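PDB 4YHS: monosaccharide ABC transporter substrate-binding protein, CUT2 family from Bradyrhizobium sp., which probably captures a sugar or related small solute in the periplasm and hands it to a membrane ABC importer. Local coordinates for residues E25-K33 and S44-E53; M292-Q302 and P325-A333. One frame throughout, in Å; residues are numbered along the deposited sequence.

Contact 1: residues E25-K33 and S44-E53; sequences EWYPYDAAK and SSDVKYVPLE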
loop_
_atom_site.group_PDB
_atom_site.type_symbol
_atom_site.label_atom_id
_atom_site.label_comp_id
_atom_site.label_asym_id
_atom_site.label_seq_id
_atom_site.Cartn_x
_atom_site.Cartn_y
_atom_site.Cartn_z
ATOM N N GLU A 25 7.502 20.648 0.033
ATOM C CA GLU A 25 6.212 19.990 -0.113
ATOM C C GLU A 25 6.439 18.552 -0.514
ATOM O O GLU A 25 7.551 18.160 -0.866
ATOM C CB GLU A 25 5.364 20.696 -1.169
ATOM C CG GLU A 25 5.090 22.175 -0.862
ATOM C CD GLU A 25 3.887 22.365 0.044
ATOM O OE1 GLU A 25 3.582 21.441 0.829
ATOM O OE2 GLU A 25 3.235 23.430 -0.044
ATOM N N TRP A 26 5.378 17.762 -0.467
ATOM C CA TRP A 26 5.457 16.361 -0.768
ATOM C C TRP A 26 5.628 16.131 -2.265
ATOM O O TRP A 26 6.181 15.103 -2.681
ATOM C CB TRP A 26 4.223 15.635 -0.259
ATOM C CG TRP A 26 2.921 15.985 -0.951
ATOM C CD1 TRP A 26 2.005 16.929 -0.563
ATOM C CD2 TRP A 26 2.379 15.366 -2.124
ATOM N NE1 TRP A 26 0.944 16.950 -1.430
ATOM C CE2 TRP A 26 1.143 16.003 -2.398
ATOM C CE3 TRP A 26 2.821 14.349 -2.992
ATOM C CZ2 TRP A 26 0.330 15.631 -3.470
ATOM C CZ3 TRP A 26 2.026 14.009 -4.070
ATOM C CH2 TRP A 26 0.785 14.647 -4.295
ATOM N N TYR A 27 5.155 17.096 -3.054
ATOM C CA TYR A 27 5.199 17.026 -4.496
ATOM C C TYR A 27 6.381 17.844 -5.074
ATOM O O TYR A 27 6.911 18.715 -4.391
ATOM C CB TYR A 27 3.880 17.535 -5.065
ATOM C CG TYR A 27 3.538 18.943 -4.664
ATOM C CD1 TYR A 27 2.827 19.189 -3.508
ATOM C CD2 TYR A 27 3.921 20.034 -5.453
ATOM C CE1 TYR A 27 2.493 20.476 -3.131
ATOM C CE2 TYR A 27 3.593 21.324 -5.097
ATOM C CZ TYR A 27 2.873 21.544 -3.929
ATOM O OH TYR A 27 2.525 22.828 -3.553
ATOM N N PRO A 28 6.778 17.584 -6.336
ATOM C CA PRO A 28 6.267 16.513 -7.202
ATOM C C PRO A 28 6.704 15.146 -6.717
ATOM O O PRO A 28 7.745 15.039 -6.055
ATOM C CB PRO A 28 6.881 16.848 -8.575
ATOM C CG PRO A 28 8.070 17.711 -8.261
ATOM C CD PRO A 28 7.657 18.505 -7.084
ATOM N N TYR A 29 5.914 14.117 -7.008
ATOM C CA TYR A 29 6.185 12.792 -6.464
ATOM C C TYR A 29 6.278 11.792 -7.603
ATOM O O TYR A 29 5.468 11.815 -8.525
ATOM C CB TYR A 29 5.088 12.394 -5.471
ATOM C CG TYR A 29 5.521 11.393 -4.404
ATOM C CD1 TYR A 29 6.153 11.817 -3.254
ATOM C CD2 TYR A 29 5.287 10.027 -4.543
ATOM C CE1 TYR A 29 6.573 10.945 -2.290
ATOM C CE2 TYR A 29 5.691 9.131 -3.540
ATOM C CZ TYR A 29 6.344 9.615 -2.416
ATOM O OH TYR A 29 6.798 8.789 -1.406
ATOM N N ASP A 30 7.270 10.915 -7.528
ATOM C CA ASP A 30 7.448 9.869 -8.518
ATOM C C ASP A 30 6.257 8.949 -8.458
ATOM O O ASP A 30 5.933 8.420 -7.393
ATOM C CB ASP A 30 8.735 9.077 -8.272
ATOM C CG ASP A 30 9.986 9.854 -8.641
ATOM O OD1 ASP A 30 9.903 10.844 -9.407
ATOM O OD2 ASP A 30 11.071 9.442 -8.197
ATOM N N ALA A 31 5.616 8.783 -9.613
ATOM C CA ALA A 31 4.415 7.964 -9.747
ATOM C C ALA A 31 4.484 7.110 -11.027
ATOM O O ALA A 31 5.412 7.246 -11.843
ATOM C CB ALA A 31 3.164 8.869 -9.751
ATOM N N ALA A 32 3.491 6.227 -11.181
ATOM C CA ALA A 32 3.333 5.387 -12.356
ATOM C C ALA A 32 1.870 5.383 -12.726
ATOM O O ALA A 32 1.030 5.027 -11.893
ATOM C CB ALA A 32 3.822 3.958 -12.081
ATOM N N LYS A 33 1.562 5.773 -13.965
ATOM C CA LYS A 33 0.174 5.799 -14.394
ATOM C C LYS A 33 -0.063 4.678 -15.353
ATOM O O LYS A 33 0.867 4.187 -16.015
ATOM C CB LYS A 33 -0.192 7.120 -15.037
ATOM C CG LYS A 33 0.591 7.467 -16.273
ATOM C CD LYS A 33 0.138 8.845 -16.773
ATOM C CE LYS A 33 0.856 9.246 -18.044
ATOM N NZ LYS A 33 0.259 8.591 -19.235
ATOM N N SER A 44 2.157 0.544 -17.958
ATOM C CA SER A 44 2.576 1.503 -16.933
ATOM C C SER A 44 3.595 2.480 -17.517
ATOM O O SER A 44 4.442 2.074 -18.285
ATOM C CB SER A 44 3.168 0.750 -15.733
ATOM O OG SER A 44 3.558 1.616 -14.685
ATOM N N SER A 45 3.534 3.762 -17.161
ATOM C CA SER A 45 4.653 4.655 -17.497
ATOM C C SER A 45 4.986 5.526 -16.284
ATOM O O SER A 45 4.109 5.864 -15.490
ATOM C CB SER A 45 4.328 5.520 -18.708
ATOM O OG SER A 45 3.178 6.278 -18.474
ATOM N N ASP A 46 6.257 5.870 -16.137
ATOM C CA ASP A 46 6.687 6.695 -15.014
ATOM C C ASP A 46 6.377 8.162 -15.280
ATOM O O ASP A 46 6.686 8.677 -16.357
ATOM C CB ASP A 46 8.187 6.510 -14.757
ATOM C CG ASP A 46 8.523 5.123 -14.318
ATOM O OD1 ASP A 46 7.592 4.380 -13.942
ATOM O OD2 ASP A 46 9.712 4.768 -14.357
ATOM N N VAL A 47 5.778 8.820 -14.284
ATOM C CA VAL A 47 5.472 10.252 -14.322
ATOM C C VAL A 47 5.657 10.926 -12.953
ATOM O O VAL A 47 5.487 10.295 -11.924
ATOM C CB VAL A 47 4.023 10.485 -14.776
ATOM C CG1 VAL A 47 3.871 10.169 -16.243
ATOM C CG2 VAL A 47 3.047 9.651 -13.907
ATOM N N LYS A 48 6.005 12.216 -12.956
ATOM C CA LYS A 48 5.918 13.037 -11.740
ATOM C C LYS A 48 4.480 13.444 -11.505
ATOM O O LYS A 48 3.819 13.972 -12.429
ATOM C CB LYS A 48 6.788 14.294 -11.866
ATOM C CG LYS A 48 8.239 14.005 -12.095
ATOM C CD LYS A 48 8.896 13.565 -10.809
ATOM C CE LYS A 48 10.411 13.576 -10.931
ATOM N NZ LYS A 48 11.047 13.347 -9.607
ATOM N N TYR A 49 3.991 13.221 -10.285
ATOM C CA TYR A 49 2.641 13.630 -9.948
ATOM C C TYR A 49 2.697 15.032 -9.367
ATOM O O TYR A 49 3.424 15.276 -8.403
ATOM C CB TYR A 49 1.961 12.691 -8.945
ATOM C CG TYR A 49 0.499 13.031 -8.836
ATOM C CD1 TYR A 49 0.058 14.026 -7.977
ATOM C CD2 TYR A 49 -0.427 12.415 -9.638
ATOM C CE1 TYR A 49 -1.279 14.382 -7.924
ATOM C CE2 TYR A 49 -1.768 12.753 -9.590
ATOM C CZ TYR A 49 -2.193 13.731 -8.736
ATOM O OH TYR A 49 -3.537 14.074 -8.713
ATOM N N VAL A 50 1.957 15.942 -9.992
ATOM C CA VAL A 50 1.845 17.321 -9.541
ATOM C C VAL A 50 0.412 17.681 -9.180
ATOM O O VAL A 50 -0.457 17.705 -10.050
ATOM C CB VAL A 50 2.350 18.289 -10.632
ATOM C CG1 VAL A 50 2.319 19.699 -10.122
ATOM C CG2 VAL A 50 3.760 17.906 -11.051
ATOM N N PRO A 51 0.155 17.982 -7.908
ATOM C CA PRO A 51 -1.207 18.376 -7.547
ATOM C C PRO A 51 -1.457 19.855 -7.811
ATOM O O PRO A 51 -0.531 20.611 -8.212
ATOM C CB PRO A 51 -1.251 18.068 -6.053
ATOM C CG PRO A 51 0.123 18.437 -5.593
ATOM C CD PRO A 51 1.047 18.037 -6.735
ATOM N N LEU A 52 -2.713 20.266 -7.635
ATOM C CA LEU A 52 -3.076 21.674 -7.688
ATOM C C LEU A 52 -2.471 22.432 -6.522
ATOM O O LEU A 52 -2.232 21.854 -5.457
ATOM C CB LEU A 52 -4.596 21.848 -7.672
ATOM C CG LEU A 52 -5.398 21.245 -8.824
ATOM C CD1 LEU A 52 -6.894 21.352 -8.534
ATOM C CD2 LEU A 52 -5.059 21.902 -10.165
ATOM N N GLU A 53 -2.224 23.731 -6.726
ATOM C CA GLU A 53 -1.801 24.600 -5.636
ATOM C C GLU A 53 -2.910 24.832 -4.615
ATOM O O GLU A 53 -2.669 24.774 -3.407
ATOM C CB GLU A 53 -1.297 25.950 -6.197
ATOM C CG GLU A 53 0.104 25.847 -6.788
ATOM C CD GLU A 53 1.117 25.312 -5.780
ATOM O OE1 GLU A 53 1.460 26.059 -4.840
ATOM O OE2 GLU A 53 1.550 24.139 -5.908
#
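Tyr27 lies against Pro51 from its CB outward. That CB is 3.3 Å from Pro51 CD, and CG meets the same methylene. Next along the ring, CD1 faces Pro51 CG, which stands 3.8 Å from the ring centroid and 25° off the normal, a CH-pi contact over one face. Glu25 CB lies over the opposite face. At the tip, OH makes a weak hydrogen bond with Glu53 OE2 at 2.9 Å, the ring and carboxylate planes steeply inclined to each other. A chi1 of 58°, with CG between the backbone N and carbonyl carbon, directs the ring along Pro51 toward Glu53. Pro51 CG is shared: it also comes within 3.5 Å of Trp26 CZ2, while Trp26 CH2 brings Tyr49 CD1 to the edge of the indole. The indole NE1 itself bonds to Glu83 of helix 71-87.

Beyond the cis peptide before Pro28, the chains form an antiparallel hairpin. Tyr29, Ala31 and Lys33 pair with Tyr49, Val47 and Ser45 through two backbone bonds each; the straightest, Tyr49 N to Tyr29 O, has an N-H...O angle of 173°. Asp30 and Lys48 run side by side on the other face from Tyr29, and Lys48 NZ reaches the syn side of Asp30 OD1 at 2.8 Å in a salt bridge. On the Tyr29 face, Lys33 CE rests on Val47 CG1, 3.6 Å away, before its ammonium turns to Asp35. Register thus rests on paired backbone bonds, with aromatic and proline rings packed at one end and a charged pair on the solvent-facing side.

Contact 2: residues M292-Q302 and P325-A333; sequences MAAPADSMVIQ and PKIFVVDSA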
loop_
_atom_site.group_PDB
_atom_site.type_symbol
_atom_site.label_atom_id
_atom_site.label_comp_id
_atom_site.label_asym_id
_atom_site.label_seq_id
_atom_site.Cartn_x
_atom_site.Cartn_y
_atom_site.Cartn_z
HETATM N N MSE A 292 16.397 -5.856 6.891
HETATM C CA MSE A 292 17.210 -5.285 5.820
HETATM C C MSE A 292 16.458 -4.307 4.926
HETATM O O MSE A 292 16.987 -3.234 4.567
HETATM C CB MSE A 292 17.796 -6.375 4.928
HETATM C CG MSE A 292 18.549 -5.805 3.704
HETATM SE SE MSE A 292 19.413 -7.314 2.765
HETATM C CE MSE A 292 21.122 -7.144 3.603
ATOM N N ALA A 293 15.257 -4.686 4.508
ATOM C CA ALA A 293 14.558 -3.909 3.471
ATOM C C ALA A 293 13.087 -4.254 3.346
ATOM O O ALA A 293 12.671 -5.369 3.681
ATOM C CB ALA A 293 15.234 -4.137 2.115
ATOM N N ALA A 294 12.317 -3.308 2.803
ATOM C CA ALA A 294 10.924 -3.525 2.425
ATOM C C ALA A 294 10.516 -2.419 1.438
ATOM O O ALA A 294 11.001 -1.311 1.547
ATOM C CB ALA A 294 10.000 -3.498 3.662
ATOM N N PRO A 295 9.607 -2.720 0.504
ATOM C CA PRO A 295 9.086 -1.674 -0.386
ATOM C C PRO A 295 8.085 -0.776 0.328
ATOM O O PRO A 295 7.411 -1.219 1.265
ATOM C CB PRO A 295 8.386 -2.456 -1.481
ATOM C CG PRO A 295 7.897 -3.679 -0.808
ATOM C CD PRO A 295 8.990 -4.035 0.214
ATOM N N ALA A 296 7.981 0.464 -0.132
ATOM C CA ALA A 296 6.953 1.360 0.373
ATOM C C ALA A 296 6.025 1.715 -0.768
ATOM O O ALA A 296 6.496 2.044 -1.856
ATOM C CB ALA A 296 7.571 2.594 0.970
ATOM N N ASP A 297 4.727 1.676 -0.510
ATOM C CA ASP A 297 3.727 2.096 -1.524
ATOM C C ASP A 297 3.270 3.527 -1.314
ATOM O O ASP A 297 2.399 4.025 -2.042
ATOM C CB ASP A 297 2.511 1.159 -1.558
ATOM C CG ASP A 297 1.573 1.314 -0.363
ATOM O OD1 ASP A 297 1.970 1.865 0.668
ATOM O OD2 ASP A 297 0.443 0.813 -0.462
ATOM N N SER A 298 3.924 4.205 -0.386
ATOM C CA SER A 298 3.599 5.609 -0.108
ATOM C C SER A 298 2.078 5.768 0.069
ATOM O O SER A 298 1.423 6.555 -0.641
ATOM C CB SER A 298 4.093 6.530 -1.241
ATOM O OG SER A 298 5.498 6.550 -1.334
HETATM N N MSE A 299 1.495 5.000 0.987
HETATM C CA MSE A 299 0.030 5.020 1.141
HETATM C C MSE A 299 -0.509 6.377 1.567
HETATM O O MSE A 299 -1.648 6.728 1.253
HETATM C CB MSE A 299 -0.437 3.938 2.132
HETATM C CG MSE A 299 -0.530 4.278 3.610
HETATM SE SE MSE A 299 1.222 4.542 4.450
HETATM C CE MSE A 299 1.828 2.675 4.718
ATOM N N VAL A 300 0.303 7.156 2.257
ATOM C CA VAL A 300 -0.083 8.535 2.567
ATOM C C VAL A 300 -0.372 9.336 1.278
ATOM O O VAL A 300 -1.407 10.023 1.154
ATOM C CB VAL A 300 1.015 9.269 3.370
ATOM C CG1 VAL A 300 0.623 10.691 3.613
ATOM C CG2 VAL A 300 1.309 8.594 4.699
ATOM N N ILE A 301 0.551 9.223 0.334
ATOM C CA ILE A 301 0.456 9.870 -0.963
ATOM C C ILE A 301 -0.721 9.326 -1.805
ATOM O O ILE A 301 -1.329 10.084 -2.559
ATOM C CB ILE A 301 1.784 9.725 -1.761
ATOM C CG1 ILE A 301 3.009 10.235 -0.945
ATOM C CG2 ILE A 301 1.681 10.483 -3.068
ATOM C CD1 ILE A 301 2.894 11.673 -0.397
ATOM N N GLN A 302 -1.048 8.027 -1.690
ATOM C CA GLN A 302 -2.277 7.516 -2.295
ATOM C C GLN A 302 -3.483 8.300 -1.785
ATOM O O GLN A 302 -4.338 8.701 -2.585
ATOM C CB GLN A 302 -2.437 6.030 -2.025
ATOM C CG GLN A 302 -1.436 5.203 -2.814
ATOM C CD GLN A 302 -1.504 3.739 -2.475
ATOM O OE1 GLN A 302 -2.575 3.125 -2.532
ATOM N NE2 GLN A 302 -0.364 3.160 -2.091
ATOM N N PRO A 325 1.696 5.872 -6.536
ATOM C CA PRO A 325 3.090 6.223 -6.281
ATOM C C PRO A 325 4.027 5.151 -6.856
ATOM O O PRO A 325 3.673 3.981 -6.905
ATOM C CB PRO A 325 3.172 6.248 -4.755
ATOM C CG PRO A 325 1.797 6.534 -4.313
ATOM C CD PRO A 325 0.916 5.833 -5.285
ATOM N N LYS A 326 5.190 5.572 -7.314
ATOM C CA LYS A 326 6.203 4.631 -7.775
ATOM C C LYS A 326 6.773 3.903 -6.587
ATOM O O LYS A 326 7.292 4.497 -5.642
ATOM C CB LYS A 326 7.301 5.355 -8.543
ATOM C CG LYS A 326 8.402 4.477 -9.058
ATOM C CD LYS A 326 7.980 3.829 -10.348
ATOM C CE LYS A 326 9.061 2.906 -10.934
ATOM N NZ LYS A 326 8.499 2.111 -12.064
ATOM N N ILE A 327 6.698 2.588 -6.634
ATOM C CA ILE A 327 7.150 1.795 -5.506
ATOM C C ILE A 327 8.677 1.727 -5.521
ATOM O O ILE A 327 9.287 1.563 -6.577
ATOM C CB ILE A 327 6.534 0.398 -5.559
ATOM C CG1 ILE A 327 5.038 0.487 -5.302
ATOM C CG2 ILE A 327 7.210 -0.536 -4.534
ATOM C CD1 ILE A 327 4.266 -0.714 -5.837
ATOM N N PHE A 328 9.279 1.866 -4.332
ATOM C CA PHE A 328 10.724 1.819 -4.161
ATOM C C PHE A 328 11.036 1.079 -2.881
ATOM O O PHE A 328 10.217 1.036 -1.949
ATOM C CB PHE A 328 11.354 3.226 -4.120
ATOM C CG PHE A 328 10.812 4.121 -3.025
ATOM C CD1 PHE A 328 9.682 4.903 -3.249
ATOM C CD2 PHE A 328 11.456 4.227 -1.805
ATOM C CE1 PHE A 328 9.177 5.755 -2.264
ATOM C CE2 PHE A 328 10.949 5.062 -0.807
ATOM C CZ PHE A 328 9.815 5.827 -1.040
ATOM N N VAL A 329 12.235 0.495 -2.843
ATOM C CA VAL A 329 12.613 -0.333 -1.718
ATOM C C VAL A 329 13.362 0.553 -0.718
ATOM O O VAL A 329 14.306 1.239 -1.081
ATOM C CB VAL A 329 13.479 -1.521 -2.152
ATOM C CG1 VAL A 329 14.019 -2.257 -0.958
ATOM C CG2 VAL A 329 12.665 -2.468 -3.062
ATOM N N VAL A 330 12.921 0.499 0.534
ATOM C CA VAL A 330 13.569 1.190 1.621
ATOM C C VAL A 330 14.557 0.286 2.376
ATOM O O VAL A 330 14.189 -0.835 2.791
ATOM C CB VAL A 330 12.507 1.716 2.590
ATOM C CG1 VAL A 330 13.148 2.384 3.791
ATOM C CG2 VAL A 330 11.594 2.694 1.853
ATOM N N ASP A 331 15.766 0.804 2.607
ATOM C CA ASP A 331 16.794 0.075 3.355
ATOM C C ASP A 331 17.648 1.062 4.128
ATOM O O ASP A 331 17.324 2.240 4.175
ATOM C CB ASP A 331 17.670 -0.786 2.436
ATOM C CG ASP A 331 18.463 -0.001 1.420
ATOM O OD1 ASP A 331 18.599 1.244 1.510
ATOM O OD2 ASP A 331 18.997 -0.680 0.513
ATOM N N SER A 332 18.742 0.599 4.728
ATOM C CA SER A 332 19.532 1.511 5.568
ATOM C C SER A 332 20.060 2.692 4.780
ATOM O O SER A 332 20.230 3.786 5.339
ATOM C CB SER A 332 20.713 0.786 6.215
ATOM O OG SER A 332 20.245 -0.180 7.119
ATOM N N ALA A 333 20.377 2.477 3.499
ATOM C CA ALA A 333 21.030 3.516 2.698
ATOM C C ALA A 333 20.091 4.650 2.257
ATOM O O ALA A 333 20.586 5.723 1.901
ATOM C CB ALA A 333 21.706 2.891 1.476
HETATM O O HOH W 1 19.296 -2.130 5.316
HETATM O O HOH W 2 5.826 4.478 -3.165
#
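Pro325 lays its ring over the turn that opens helix 299-314, with CB 3.6 Å from Ser298 CB and CG 3.4 Å from Asp297 O. Its CD meets Gln302 CG at 3.5 Å, the two side chains crossing at about a right angle. With CG anti to the carbonyl carbon (chi1 -71°) and the chain extended beyond it, Gln302 carries its amide back to Asp297: NE2 donates to Asp297 O over 2.9 Å, the acceptor lying in the amide plane, and more weakly to OD2. Cut back to an alanine, Gln302 would lose its amide, probably leaving Asp297 O without this donor and a gap beside Pro325 CD.

One water accepts from Ser298 OG, itself hydrogen-bonded to Tyr29 OH, and donates to Ala296 O and Lys326 O. Farther along, Ala294 and Val330 exchange two backbone bonds, and Ala296 N reaches Phe328 O at 2.9 Å. Such strands cross between the lobes of periplasmic binding proteins; a bis-tris about 5 Å from the Asp297 side chain, probably from the crystallisation liquor, may mark the ligand pocket. Helix 164-178 covers Pro295 and Ile327, Tyr72 of helix 71-87 bonds to Asp297, and strand 29-35 flanks Phe328.

Contact 1 is a partly buried hairpin, its centre about 16 Å from the centre of the chain, whereas contact 2, its centre about 9 Å from that point, is largely buried and spans the link between the two lobes, as in other periplasmic binding proteins. Strands 29-35 and 322-331 are neighbours in one sheet, and Lys326 N probably donates a backbone hydrogen bond to Asp30 O, 2.9 Å away. The contacts also meet where Tyr29 OH lies 2.6 Å from Ser298 OG, and where Trp26 packs on Ile301. Their chemistry follows their place: contact 1 adds a salt bridge and aromatic packing to its strand pairing, while contact 2 relies on apolar side chains, prolines, a buried amide bonded to Asp297 and a bridging water.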